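Local coordinates for pseudouridine synthase (Pyrococcus abyssi, PDB 2AUS), which probably isomerises uridine to pseudouridine in RNA, as the Cbf5 member of the TruB family of pseudouridine synthases, at residues Leu183-His186 against Ile187-Leu191; Val323-Pro326 against Arg327-Pro331; Leu217-Leu220 against Val221-His225; Arg38-Glu41 against Leu42-Gln45; Ala302-Thr306 against Gln307-Glu311. All blocks are in the same frame, centred on the assembly; numbering follows the deposited sequence.

Interaction 1: residues Leu183-His186 against Ile187-Leu191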
loop_
_atom_site.group_PDB
_atom_site.type_symbol
_atom_site.label_atom_id
_atom_site.label_comp_id
_atom_site.label_asym_id
_atom_site.label_seq_id
_atom_site.Cartn_x
_atom_site.Cartn_y
_atom_site.Cartn_z
ATOM N N LEU A 183 21.574 -2.573 18.115
ATOM C CA LEU A 183 21.764 -1.812 19.340
ATOM C C LEU A 183 20.655 -2.176 20.328
ATOM O O LEU A 183 20.909 -2.410 21.513
ATOM C CB LEU A 183 21.705 -0.312 19.055
ATOM C CG LEU A 183 21.684 0.582 20.300
ATOM C CD1 LEU A 183 23.039 0.524 20.986
ATOM C CD2 LEU A 183 21.351 2.013 19.916
ATOM N N ILE A 184 19.422 -2.227 19.836
ATOM C CA ILE A 184 18.296 -2.558 20.697
ATOM C C ILE A 184 18.404 -3.998 21.178
ATOM O O ILE A 184 18.102 -4.294 22.332
ATOM C CB ILE A 184 16.941 -2.325 19.972
ATOM C CG1 ILE A 184 16.688 -0.814 19.847
ATOM C CG2 ILE A 184 15.797 -3.009 20.730
ATOM C CD1 ILE A 184 15.338 -0.442 19.269
ATOM N N HIS A 185 18.846 -4.886 20.296
ATOM C CA HIS A 185 19.004 -6.291 20.652
ATOM C C HIS A 185 20.005 -6.420 21.807
ATOM O O HIS A 185 19.769 -7.153 22.764
ATOM C CB HIS A 185 19.493 -7.080 19.434
ATOM C CG HIS A 185 19.689 -8.543 19.693
ATOM N ND1 HIS A 185 18.642 -9.402 19.947
ATOM C CD2 HIS A 185 20.814 -9.300 19.727
ATOM C CE1 HIS A 185 19.110 -10.625 20.126
ATOM N NE2 HIS A 185 20.425 -10.590 19.998
ATOM N N HIS A 186 21.114 -5.689 21.722
ATOM C CA HIS A 186 22.134 -5.738 22.764
ATOM C C HIS A 186 21.645 -5.143 24.077
ATOM O O HIS A 186 22.061 -5.577 25.150
ATOM C CB HIS A 186 23.404 -5.019 22.302
ATOM C CG HIS A 186 24.150 -5.755 21.232
ATOM N ND1 HIS A 186 25.454 -5.464 20.894
ATOM C CD2 HIS A 186 23.776 -6.784 20.435
ATOM C CE1 HIS A 186 25.851 -6.284 19.937
ATOM N NE2 HIS A 186 24.852 -7.096 19.640
ATOM N N ILE A 187 20.773 -4.142 23.987
ATOM C CA ILE A 187 20.222 -3.511 25.178
ATOM C C ILE A 187 19.295 -4.518 25.844
ATOM O O ILE A 187 19.211 -4.587 27.072
ATOM C CB ILE A 187 19.427 -2.224 24.823
ATOM C CG1 ILE A 187 20.402 -1.101 24.446
ATOM C CG2 ILE A 187 18.537 -1.817 25.986
ATOM C CD1 ILE A 187 19.726 0.163 23.920
ATOM N N GLY A 188 18.606 -5.306 25.025
ATOM C CA GLY A 188 17.706 -6.313 25.554
ATOM C C GLY A 188 18.488 -7.406 26.260
ATOM O O GLY A 188 18.035 -7.950 27.269
ATOM N N LEU A 189 19.665 -7.729 25.727
ATOM C CA LEU A 189 20.520 -8.759 26.318
ATOM C C LEU A 189 21.061 -8.272 27.649
ATOM O O LEU A 189 21.135 -9.031 28.610
ATOM C CB LEU A 189 21.688 -9.101 25.386
ATOM C CG LEU A 189 21.373 -9.967 24.160
ATOM C CD1 LEU A 189 22.632 -10.140 23.324
ATOM C CD2 LEU A 189 20.834 -11.322 24.606
ATOM N N ALA A 190 21.427 -6.996 27.698
ATOM C CA ALA A 190 21.960 -6.392 28.912
ATOM C C ALA A 190 20.904 -6.349 30.013
ATOM O O ALA A 190 21.223 -6.499 31.192
ATOM C CB ALA A 190 22.466 -4.987 28.614
ATOM N N LEU A 191 19.648 -6.137 29.626
ATOM C CA LEU A 191 18.548 -6.082 30.588
ATOM C C LEU A 191 18.161 -7.482 31.035
ATOM O O LEU A 191 17.433 -7.653 32.013
ATOM C CB LEU A 191 17.333 -5.384 29.970
ATOM C CG LEU A 191 17.490 -3.886 29.737
ATOM C CD1 LEU A 191 16.253 -3.350 29.044
ATOM C CD2 LEU A 191 17.707 -3.178 31.065
#
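Leu183 reaches along its helix to Ile187 because CG stands opposite the backbone N (chi1 171°), while Ile187 carries CG1 beside its own N (chi1 -74°) and sends CD1 back up the helix. CD1 of Ile187 ends 4.1 Å from CG of Leu183, the two branched chains crossing obliquely. One turn of helix separates them, and the backbone bond from Ile187 N to Leu183 O, at 3.0 Å, is the matching i to i+4 link. The pair belongs to helix 180-191, whose apolar side faces strand 108-116, helix 122-131 and Phe132; Ile184 and Ile187 both rest on Met114. Branched aliphatic residues suit this buried side. The more exposed side carries His185 and Leu189: CD1 of Leu189 lies 4.0 Å from His185 NE2, an oblique approach. Gly188, following Ile187, is also buried; its backbone pairs with Gly194, and its N bonds to Ile184 O at 2.9 Å.

Interaction 2: residues Val323-Pro326 against Arg327-Pro331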
loop_
_atom_site.group_PDB
_atom_site.type_symbol
_atom_site.label_atom_id
_atom_site.label_comp_id
_atom_site.label_asym_id
_atom_site.label_seq_id
_atom_site.Cartn_x
_atom_site.Cartn_y
_atom_site.Cartn_z
ATOM N N VAL A 323 33.170 14.693 -10.213
ATOM C CA VAL A 323 32.997 16.087 -10.599
ATOM C C VAL A 323 31.513 16.389 -10.758
ATOM O O VAL A 323 30.787 15.615 -11.375
ATOM C CB VAL A 323 33.707 16.393 -11.944
ATOM C CG1 VAL A 323 33.407 17.815 -12.377
ATOM C CG2 VAL A 323 35.209 16.203 -11.799
ATOM N N PHE A 324 31.065 17.506 -10.190
ATOM C CA PHE A 324 29.668 17.918 -10.293
ATOM C C PHE A 324 29.499 19.133 -11.196
ATOM O O PHE A 324 28.520 19.250 -11.924
ATOM C CB PHE A 324 29.117 18.220 -8.899
ATOM C CG PHE A 324 29.046 17.019 -8.026
ATOM C CD1 PHE A 324 28.002 16.111 -8.164
ATOM C CD2 PHE A 324 30.060 16.745 -7.127
ATOM C CE1 PHE A 324 27.965 14.941 -7.408
ATOM C CE2 PHE A 324 30.035 15.579 -6.369
ATOM C CZ PHE A 324 28.987 14.674 -6.514
ATOM N N MET A 325 30.469 20.031 -11.139
ATOM C CA MET A 325 30.474 21.263 -11.926
ATOM C C MET A 325 30.484 21.018 -13.445
ATOM O O MET A 325 31.381 20.360 -13.959
ATOM C CB MET A 325 31.716 22.069 -11.529
ATOM C CG MET A 325 31.966 23.343 -12.312
ATOM S SD MET A 325 30.762 24.596 -11.923
ATOM C CE MET A 325 31.152 24.875 -10.172
ATOM N N PRO A 326 29.478 21.530 -14.177
ATOM C CA PRO A 326 29.496 21.306 -15.629
ATOM C C PRO A 326 30.643 22.126 -16.246
ATOM O O PRO A 326 31.045 23.150 -15.688
ATOM C CB PRO A 326 28.111 21.775 -16.070
ATOM C CG PRO A 326 27.766 22.839 -15.048
ATOM C CD PRO A 326 28.247 22.224 -13.757
ATOM N N ARG A 327 31.167 21.675 -17.381
ATOM C CA ARG A 327 32.279 22.362 -18.038
ATOM C C ARG A 327 32.003 23.792 -18.489
ATOM O O ARG A 327 32.933 24.575 -18.661
ATOM C CB ARG A 327 32.742 21.561 -19.252
ATOM C CG ARG A 327 33.317 20.200 -18.910
ATOM C CD ARG A 327 33.406 19.326 -20.153
ATOM N NE ARG A 327 33.788 17.960 -19.825
ATOM C CZ ARG A 327 34.989 17.441 -20.060
ATOM N NH1 ARG A 327 35.934 18.176 -20.633
ATOM N NH2 ARG A 327 35.242 16.184 -19.717
ATOM N N ASP A 328 30.732 24.136 -18.649
ATOM C CA ASP A 328 30.330 25.454 -19.142
ATOM C C ASP A 328 30.213 26.622 -18.156
ATOM O O ASP A 328 30.207 27.779 -18.577
ATOM C CB ASP A 328 29.005 25.303 -19.902
ATOM C CG ASP A 328 28.540 26.601 -20.549
ATOM O OD1 ASP A 328 27.740 27.331 -19.908
ATOM O OD2 ASP A 328 28.989 26.883 -21.694
ATOM N N TRP A 329 30.114 26.344 -16.860
ATOM C CA TRP A 329 29.979 27.423 -15.888
ATOM C C TRP A 329 31.243 28.256 -15.757
ATOM O O TRP A 329 31.170 29.474 -15.706
ATOM C CB TRP A 329 29.551 26.866 -14.527
ATOM C CG TRP A 329 28.128 26.360 -14.529
ATOM C CD1 TRP A 329 27.295 26.241 -15.615
ATOM C CD2 TRP A 329 27.389 25.869 -13.404
ATOM N NE1 TRP A 329 26.094 25.699 -15.232
ATOM C CE2 TRP A 329 26.126 25.454 -13.882
ATOM C CE3 TRP A 329 27.678 25.719 -12.042
ATOM C CZ2 TRP A 329 25.146 24.919 -13.044
ATOM C CZ3 TRP A 329 26.703 25.186 -11.209
ATOM C CH2 TRP A 329 25.455 24.785 -11.718
ATOM N N TYR A 330 32.394 27.598 -15.698
ATOM C CA TYR A 330 33.682 28.291 -15.601
ATOM C C TYR A 330 34.467 27.731 -16.784
ATOM O O TYR A 330 35.375 26.914 -16.627
ATOM C CB TYR A 330 34.381 27.953 -14.278
ATOM C CG TYR A 330 33.696 28.540 -13.059
ATOM C CD1 TYR A 330 34.206 29.676 -12.428
ATOM C CD2 TYR A 330 32.536 27.961 -12.540
ATOM C CE1 TYR A 330 33.581 30.221 -11.309
ATOM C CE2 TYR A 330 31.897 28.499 -11.423
ATOM C CZ TYR A 330 32.428 29.633 -10.816
ATOM O OH TYR A 330 31.793 30.205 -9.744
ATOM N N PRO A 331 34.131 28.187 -17.991
ATOM C CA PRO A 331 34.766 27.737 -19.233
ATOM C C PRO A 331 36.249 27.977 -19.420
ATOM O O PRO A 331 36.796 28.977 -18.956
ATOM C CB PRO A 331 33.956 28.463 -20.298
ATOM C CG PRO A 331 33.730 29.792 -19.650
ATOM C CD PRO A 331 33.302 29.383 -18.239
HETATM O O HOH W 1 33.131 24.825 -15.342
#
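Met325 and Pro326 meet Trp329 and Tyr330 in the irregular chain that follows the last strand of the PUA domain, where Arg327 to Trp329 take helical backbone angles without the regular bonds. Arg327 and Asp328, being charged, suit the exposed outer side of the bend. Trp329 then turns its indole back: Pro326 CG lies over its face, a CH-pi contact for which the flat indole offers a broad surface. Met325, bent at chi2 and chi3 (70° and 64°), brings SD obliquely to the six-membered ring, a Met-aromatic contact with SD 4.5 Å from its centroid; the flexible thioether can meet two rings. A serine in place of Trp329 would probably leave Pro326 and the Met325 sulfur without their aromatic partner and open a gap beside Tyr46. Tyr330 receives the same sulfur at its ring edge, and its hydroxyl bonds to Glu295 and Lys293. Its backbone is joined to Pro326 by one water, accepting from Tyr330 N at 2.9 Å and donating to Pro326 O at 2.7 Å.

Interaction 3: residues Leu217-Leu220 against Val221-His225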
loop_
_atom_site.group_PDB
_atom_site.type_symbol
_atom_site.label_atom_id
_atom_site.label_comp_id
_atom_site.label_asym_id
_atom_site.label_seq_id
_atom_site.Cartn_x
_atom_site.Cartn_y
_atom_site.Cartn_z
ATOM N N LEU A 217 6.307 13.122 -0.153
ATOM C CA LEU A 217 6.036 12.815 -1.549
ATOM C C LEU A 217 4.822 13.593 -2.056
ATOM O O LEU A 217 4.785 14.030 -3.206
ATOM C CB LEU A 217 5.812 11.310 -1.698
ATOM C CG LEU A 217 7.075 10.490 -1.419
ATOM C CD1 LEU A 217 6.724 9.028 -1.153
ATOM C CD2 LEU A 217 8.011 10.615 -2.613
ATOM N N HIS A 218 3.827 13.763 -1.194
ATOM C CA HIS A 218 2.632 14.501 -1.578
ATOM C C HIS A 218 2.980 15.964 -1.745
ATOM O O HIS A 218 2.452 16.634 -2.633
ATOM C CB HIS A 218 1.531 14.324 -0.530
ATOM C CG HIS A 218 0.808 13.019 -0.642
ATOM N ND1 HIS A 218 -0.014 12.533 0.352
ATOM C CD2 HIS A 218 0.769 12.108 -1.644
ATOM C CE1 HIS A 218 -0.527 11.378 -0.034
ATOM N NE2 HIS A 218 -0.068 11.098 -1.241
ATOM N N ASP A 219 3.870 16.464 -0.894
ATOM C CA ASP A 219 4.294 17.848 -1.015
ATOM C C ASP A 219 4.913 18.032 -2.388
ATOM O O ASP A 219 4.586 18.978 -3.094
ATOM C CB ASP A 219 5.336 18.214 0.038
ATOM C CG ASP A 219 4.757 18.307 1.425
ATOM O OD1 ASP A 219 3.534 18.543 1.539
ATOM O OD2 ASP A 219 5.535 18.167 2.398
ATOM N N LEU A 220 5.806 17.116 -2.761
ATOM C CA LEU A 220 6.483 17.186 -4.050
ATOM C C LEU A 220 5.511 17.153 -5.219
ATOM O O LEU A 220 5.676 17.894 -6.191
ATOM C CB LEU A 220 7.488 16.040 -4.200
ATOM C CG LEU A 220 8.740 16.121 -3.328
ATOM C CD1 LEU A 220 9.661 14.951 -3.659
ATOM C CD2 LEU A 220 9.449 17.448 -3.584
ATOM N N VAL A 221 4.511 16.283 -5.134
ATOM C CA VAL A 221 3.522 16.183 -6.198
ATOM C C VAL A 221 2.802 17.518 -6.344
ATOM O O VAL A 221 2.685 18.049 -7.444
ATOM C CB VAL A 221 2.482 15.085 -5.904
ATOM C CG1 VAL A 221 1.327 15.176 -6.906
ATOM C CG2 VAL A 221 3.148 13.708 -5.977
ATOM N N ASP A 222 2.350 18.076 -5.228
ATOM C CA ASP A 222 1.626 19.339 -5.274
ATOM C C ASP A 222 2.464 20.536 -5.703
ATOM O O ASP A 222 1.996 21.382 -6.468
ATOM C CB ASP A 222 0.977 19.617 -3.918
ATOM C CG ASP A 222 0.011 18.523 -3.507
ATOM O OD1 ASP A 222 -0.346 17.687 -4.370
ATOM O OD2 ASP A 222 -0.397 18.498 -2.326
ATOM N N TYR A 223 3.696 20.621 -5.215
ATOM C CA TYR A 223 4.566 21.736 -5.573
ATOM C C TYR A 223 4.964 21.675 -7.046
ATOM O O TYR A 223 5.115 22.705 -7.709
ATOM C CB TYR A 223 5.815 21.718 -4.699
ATOM C CG TYR A 223 5.540 21.893 -3.226
ATOM C CD1 TYR A 223 6.502 21.547 -2.283
ATOM C CD2 TYR A 223 4.337 22.448 -2.772
ATOM C CE1 TYR A 223 6.286 21.746 -0.926
ATOM C CE2 TYR A 223 4.110 22.656 -1.411
ATOM C CZ TYR A 223 5.094 22.300 -0.494
ATOM O OH TYR A 223 4.889 22.485 0.854
ATOM N N TYR A 224 5.129 20.464 -7.558
ATOM C CA TYR A 224 5.497 20.295 -8.951
ATOM C C TYR A 224 4.323 20.754 -9.805
ATOM O O TYR A 224 4.515 21.330 -10.878
ATOM C CB TYR A 224 5.834 18.836 -9.233
ATOM C CG TYR A 224 6.510 18.627 -10.564
ATOM C CD1 TYR A 224 5.819 18.061 -11.634
ATOM C CD2 TYR A 224 7.839 18.997 -10.754
ATOM C CE1 TYR A 224 6.434 17.864 -12.864
ATOM C CE2 TYR A 224 8.467 18.803 -11.979
ATOM C CZ TYR A 224 7.757 18.237 -13.031
ATOM O OH TYR A 224 8.371 18.045 -14.245
ATOM N N HIS A 225 3.110 20.506 -9.310
ATOM C CA HIS A 225 1.887 20.922 -9.993
ATOM C C HIS A 225 1.798 22.446 -10.005
ATOM O O HIS A 225 1.500 23.046 -11.032
ATOM C CB HIS A 225 0.653 20.344 -9.290
ATOM C CG HIS A 225 0.198 19.030 -9.843
ATOM N ND1 HIS A 225 -0.761 18.929 -10.829
ATOM C CD2 HIS A 225 0.585 17.762 -9.567
ATOM C CE1 HIS A 225 -0.948 17.657 -11.135
ATOM N NE2 HIS A 225 -0.143 16.927 -10.383
#
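The phenol ring of Tyr223 lies across the backbone of Asp219, with the carbonyl oxygen of Asp219 over one face, 3.1 Å above the plane and displaced toward the rim. Farther out along the ring, CE1 of Tyr223 touches CB of Asp219 at 3.8 Å. This follows from a first torsion that sets the ring beside the backbone N (chi1 -62°), folding it back toward the preceding turn. The same Asp219 O accepts from Tyr223 N at 2.8 Å, with an N-H...O angle of 164°, so one oxygen serves a hydrogen bond and also sits on the ring. These are i to i+4 contacts of helix 217-228, whose buried side carries Leu217 and Leu220 against strand 47-53, while Tyr223 leans on Ile236 and Ala239 of helix 234-239. An alanine at Tyr223 is likely to uncover the Asp219 carbonyl and leave a gap against helix 234-239. Asp222 holds its carboxylate over the carbonyl of His218 in the preceding turn, CG 3.2 Å from His218 O; its OD1 and OD2 are acceptors like that oxygen and cannot bond to it. Aspartate suits both acidic places: OD2 of Asp219 accepts from Thr216 N near the start of the helix, and the carboxylate of Asp222 forms salt bridges outside this helix, to basic side chains on the chain of another protein. Val221 brings CG2 to 3.2 Å from Leu217 O.

Interaction 4: residues Arg38-Glu41 against Leu42-Gln45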
loop_
_atom_site.group_PDB
_atom_site.type_symbol
_atom_site.label_atom_id
_atom_site.label_comp_id
_atom_site.label_asym_id
_atom_site.label_seq_id
_atom_site.Cartn_x
_atom_site.Cartn_y
_atom_site.Cartn_z
ATOM N N ARG A 38 20.091 29.695 -8.313
ATOM C CA ARG A 38 20.149 29.043 -9.607
ATOM C C ARG A 38 18.782 28.969 -10.274
ATOM O O ARG A 38 17.774 28.737 -9.613
ATOM C CB ARG A 38 20.755 27.640 -9.459
ATOM C CG ARG A 38 22.232 27.686 -9.050
ATOM C CD ARG A 38 22.988 26.381 -9.323
ATOM N NE ARG A 38 22.789 25.419 -8.256
ATOM C CZ ARG A 38 23.750 24.944 -7.461
ATOM N NH1 ARG A 38 25.010 25.327 -7.601
ATOM N NH2 ARG A 38 23.432 24.097 -6.496
ATOM N N PRO A 39 18.728 29.201 -11.598
ATOM C CA PRO A 39 17.452 29.138 -12.327
ATOM C C PRO A 39 16.799 27.809 -11.945
ATOM O O PRO A 39 17.490 26.792 -11.849
ATOM C CB PRO A 39 17.889 29.177 -13.789
ATOM C CG PRO A 39 19.138 30.014 -13.743
ATOM C CD PRO A 39 19.849 29.499 -12.508
ATOM N N ILE A 40 15.484 27.814 -11.742
ATOM C CA ILE A 40 14.769 26.621 -11.297
ATOM C C ILE A 40 15.167 25.278 -11.911
ATOM O O ILE A 40 15.327 24.295 -11.186
ATOM C CB ILE A 40 13.229 26.803 -11.414
ATOM C CG1 ILE A 40 12.524 25.637 -10.707
ATOM C CG2 ILE A 40 12.808 26.885 -12.870
ATOM C CD1 ILE A 40 12.941 25.465 -9.254
ATOM N N GLU A 41 15.328 25.219 -13.228
ATOM C CA GLU A 41 15.732 23.967 -13.871
ATOM C C GLU A 41 17.099 23.518 -13.359
ATOM O O GLU A 41 17.285 22.356 -13.004
ATOM C CB GLU A 41 15.810 24.134 -15.388
ATOM C CG GLU A 41 14.481 24.245 -16.091
ATOM C CD GLU A 41 13.636 23.001 -15.931
ATOM O OE1 GLU A 41 14.215 21.901 -15.779
ATOM O OE2 GLU A 41 12.392 23.123 -15.974
ATOM N N LEU A 42 18.055 24.439 -13.339
ATOM C CA LEU A 42 19.398 24.124 -12.863
ATOM C C LEU A 42 19.363 23.720 -11.400
ATOM O O LEU A 42 20.074 22.812 -10.982
ATOM C CB LEU A 42 20.333 25.325 -13.027
ATOM C CG LEU A 42 21.029 25.476 -14.375
ATOM C CD1 LEU A 42 21.988 26.669 -14.313
ATOM C CD2 LEU A 42 21.802 24.193 -14.699
ATOM N N HIS A 43 18.533 24.413 -10.629
ATOM C CA HIS A 43 18.373 24.142 -9.207
ATOM C C HIS A 43 17.988 22.676 -9.001
ATOM O O HIS A 43 18.503 21.996 -8.111
ATOM C CB HIS A 43 17.278 25.050 -8.643
ATOM C CG HIS A 43 17.013 24.851 -7.184
ATOM N ND1 HIS A 43 17.924 25.191 -6.209
ATOM C CD2 HIS A 43 15.925 24.373 -6.534
ATOM C CE1 HIS A 43 17.410 24.935 -5.019
ATOM N NE2 HIS A 43 16.198 24.440 -5.188
ATOM N N ILE A 44 17.074 22.196 -9.835
ATOM C CA ILE A 44 16.622 20.816 -9.743
ATOM C C ILE A 44 17.708 19.865 -10.248
ATOM O O ILE A 44 17.930 18.806 -9.668
ATOM C CB ILE A 44 15.312 20.623 -10.547
ATOM C CG1 ILE A 44 14.180 21.383 -9.846
ATOM C CG2 ILE A 44 14.979 19.143 -10.683
ATOM C CD1 ILE A 44 12.824 21.239 -10.514
ATOM N N GLN A 45 18.393 20.263 -11.315
ATOM C CA GLN A 45 19.467 19.458 -11.892
ATOM C C GLN A 45 20.578 19.219 -10.880
ATOM O O GLN A 45 21.267 18.197 -10.933
ATOM C CB GLN A 45 20.066 20.166 -13.109
ATOM C CG GLN A 45 19.271 20.032 -14.388
ATOM C CD GLN A 45 19.514 18.703 -15.080
ATOM O OE1 GLN A 45 20.653 18.364 -15.419
ATOM N NE2 GLN A 45 18.443 17.942 -15.297
HETATM O O HOH W 2 19.357 27.495 -6.375
HETATM O O HOH W 3 20.600 23.544 -6.607
#
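Pro39 and Leu42 lie side by side, pointing the same way, with CD of the ring 4.0 Å from CD1 of the leucine. Next to them Ile40, which swings CG1 away from its own N (chi1 -170°), carries CD1 down to the following turn, where it meets CG1 of Ile44 at 4.3 Å and comes obliquely to CD2 of His43. Beneath these apolar contacts run the backbone bonds, among them His43 N to Pro39 O at 2.9 Å. Pro39 occupies the N-cap of helix 40-45, a site proline tolerates since the first turn asks for no amide hydrogen there. Two waters then tie Arg38, just before the cap, to His43. One accepts from Arg38 N at 3.0 Å and is hydrogen-bonded to His43 ND1 at 2.7 Å; the other accepts from Arg38 NH2, lying at the guanidinium edge, and donates to His43 O at 3.0 Å. Farther out, Glu244 forms a salt bridge with Arg38 NH2, while the carbonyls of Ile240 and Arg237 share the one NE2-H of His43, fixing the turn of the imidazole. Trp227 of helix 217-228 packs against Ile40 and Ile44, whose branched chains suit this apolar seam.

Interaction 5: residues Ala302-Thr306 against Gln307-Glu311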
loop_
_atom_site.group_PDB
_atom_site.type_symbol
_atom_site.label_atom_id
_atom_site.label_comp_id
_atom_site.label_asym_id
_atom_site.label_seq_id
_atom_site.Cartn_x
_atom_site.Cartn_y
_atom_site.Cartn_z
ATOM N N ALA A 302 41.757 13.950 -0.102
ATOM C CA ALA A 302 42.886 14.842 0.116
ATOM C C ALA A 302 44.175 14.038 -0.023
ATOM O O ALA A 302 44.267 12.919 0.481
ATOM C CB ALA A 302 42.803 15.463 1.503
ATOM N N MET A 303 45.159 14.609 -0.711
ATOM C CA MET A 303 46.443 13.947 -0.914
ATOM C C MET A 303 47.479 14.474 0.064
ATOM O O MET A 303 48.556 13.902 0.218
ATOM C CB MET A 303 46.924 14.147 -2.352
ATOM C CG MET A 303 46.085 13.384 -3.365
ATOM S SD MET A 303 46.010 11.608 -2.994
ATOM C CE MET A 303 44.401 11.459 -2.268
ATOM N N MET A 304 47.147 15.583 0.712
ATOM C CA MET A 304 48.021 16.176 1.704
ATOM C C MET A 304 47.181 16.816 2.799
ATOM O O MET A 304 45.956 16.841 2.715
ATOM C CB MET A 304 48.986 17.189 1.068
ATOM C CG MET A 304 48.416 18.080 -0.013
ATOM S SD MET A 304 49.709 19.151 -0.730
ATOM C CE MET A 304 50.391 18.076 -1.983
ATOM N N SER A 305 47.843 17.306 3.837
ATOM C CA SER A 305 47.153 17.928 4.960
ATOM C C SER A 305 46.964 19.412 4.706
ATOM O O SER A 305 47.571 19.979 3.794
ATOM C CB SER A 305 47.970 17.750 6.237
ATOM O OG SER A 305 49.205 18.434 6.119
ATOM N N THR A 306 46.126 20.037 5.526
ATOM C CA THR A 306 45.876 21.465 5.400
ATOM C C THR A 306 47.190 22.227 5.432
ATOM O O THR A 306 47.423 23.118 4.613
ATOM C CB THR A 306 44.996 21.997 6.551
ATOM O OG1 THR A 306 43.652 21.532 6.387
ATOM C CG2 THR A 306 45.001 23.513 6.565
ATOM N N GLN A 307 48.042 21.874 6.390
ATOM C CA GLN A 307 49.328 22.537 6.554
ATOM C C GLN A 307 50.191 22.417 5.305
ATOM O O GLN A 307 50.800 23.393 4.866
ATOM C CB GLN A 307 50.073 21.956 7.760
ATOM C CG GLN A 307 51.299 22.761 8.162
ATOM C CD GLN A 307 50.984 24.236 8.356
ATOM O OE1 GLN A 307 50.047 24.594 9.072
ATOM N NE2 GLN A 307 51.770 25.100 7.717
ATOM N N GLU A 308 50.256 21.218 4.742
ATOM C CA GLU A 308 51.041 21.005 3.535
ATOM C C GLU A 308 50.483 21.825 2.373
ATOM O O GLU A 308 51.240 22.405 1.590
ATOM C CB GLU A 308 51.063 19.515 3.182
ATOM C CG GLU A 308 52.210 18.762 3.837
ATOM C CD GLU A 308 51.901 17.298 4.080
ATOM O OE1 GLU A 308 51.273 16.666 3.205
ATOM O OE2 GLU A 308 52.303 16.779 5.148
ATOM N N MET A 309 49.160 21.886 2.266
ATOM C CA MET A 309 48.537 22.646 1.189
ATOM C C MET A 309 48.850 24.132 1.304
ATOM O O MET A 309 48.960 24.836 0.295
ATOM C CB MET A 309 47.022 22.412 1.172
ATOM C CG MET A 309 46.644 21.034 0.654
ATOM S SD MET A 309 44.871 20.765 0.493
ATOM C CE MET A 309 44.618 19.389 1.623
ATOM N N ILE A 310 49.009 24.609 2.533
ATOM C CA ILE A 310 49.324 26.010 2.749
ATOM C C ILE A 310 50.813 26.273 2.533
ATOM O O ILE A 310 51.189 27.257 1.891
ATOM C CB ILE A 310 48.954 26.452 4.170
ATOM C CG1 ILE A 310 47.458 26.247 4.405
ATOM C CG2 ILE A 310 49.317 27.917 4.367
ATOM C CD1 ILE A 310 47.040 26.466 5.834
ATOM N N GLU A 311 51.652 25.383 3.054
ATOM C CA GLU A 311 53.102 25.534 2.934
ATOM C C GLU A 311 53.630 25.326 1.519
ATOM O O GLU A 311 54.271 26.211 0.955
ATOM C CB GLU A 311 53.818 24.561 3.875
ATOM C CG GLU A 311 53.421 24.685 5.330
ATOM C CD GLU A 311 54.076 23.632 6.206
ATOM O OE1 GLU A 311 53.994 22.430 5.864
ATOM O OE2 GLU A 311 54.673 24.010 7.238
#
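The loop from strand 296-302 to helix 306-311 in the PUA domain ends in a helix N-cap, Ser305. Its OG, held between the backbone N and the carbonyl carbon (chi1 64°), accepts from Glu308 N at 3.3 Å, with an N-H...O angle of 164°. Serine suits the site because its short hydroxyl can reach forward to the amide three residues on, in the first turn. Glu308 turns back over the cap, its OE1 3.2 Å from Met304 CB and its CD 3.6 Å from Ser305 OG. Its carboxylate, close to the first turn, would probably be favoured by the helix dipole. Ser305 O then accepts from Met309 N at 2.9 Å, the first regular i to i+4 bond. Below the cap, two flexible chains cross: Met304 CG meets Met309 CG at 3.5 Å, and the CE of Met309 continues to Ala302 CB at 4.3 Å. Unbranched methionines can bend into this buried place, Met309 resting on Ile274 and Leu277 of strand 274-278. Thr306 and Ile310 lie side by side, CG2 to CD1 3.7 Å, both touching Ile19 of strand 18-20, while Thr306 OG1 is hydrogen-bonded to Asn278 O and Ile281 N. With Met304 just before the cap and Met309 four residues after it in contact, the arrangement is a serine N-cap with a hydrophobic staple.

How the interactions relate
From the N terminus the order is interaction 4, 1, 3, 5 and 2, each a local contact along one continuous stretch, so they follow in series and neither nest nor cross. Interaction 4 opens helix 40-45; interactions 1 and 3 lie on helices 180-191 and 217-228, with centres about 41 Å apart. Interactions 5 and 2 belong to the PUA part, at the start of helix 306-311 and in the chain after strand 316-323. Interactions 2 and 4 touch: Trp329 CH2 packs on Arg38 CD at 3.8 Å, joining the C-terminal chain to the N-terminal helix. Interactions 3 and 4 come within about 5 Å at their nearest atoms, and Ile236 of helix 234-239 touches both Tyr223 and Ile40.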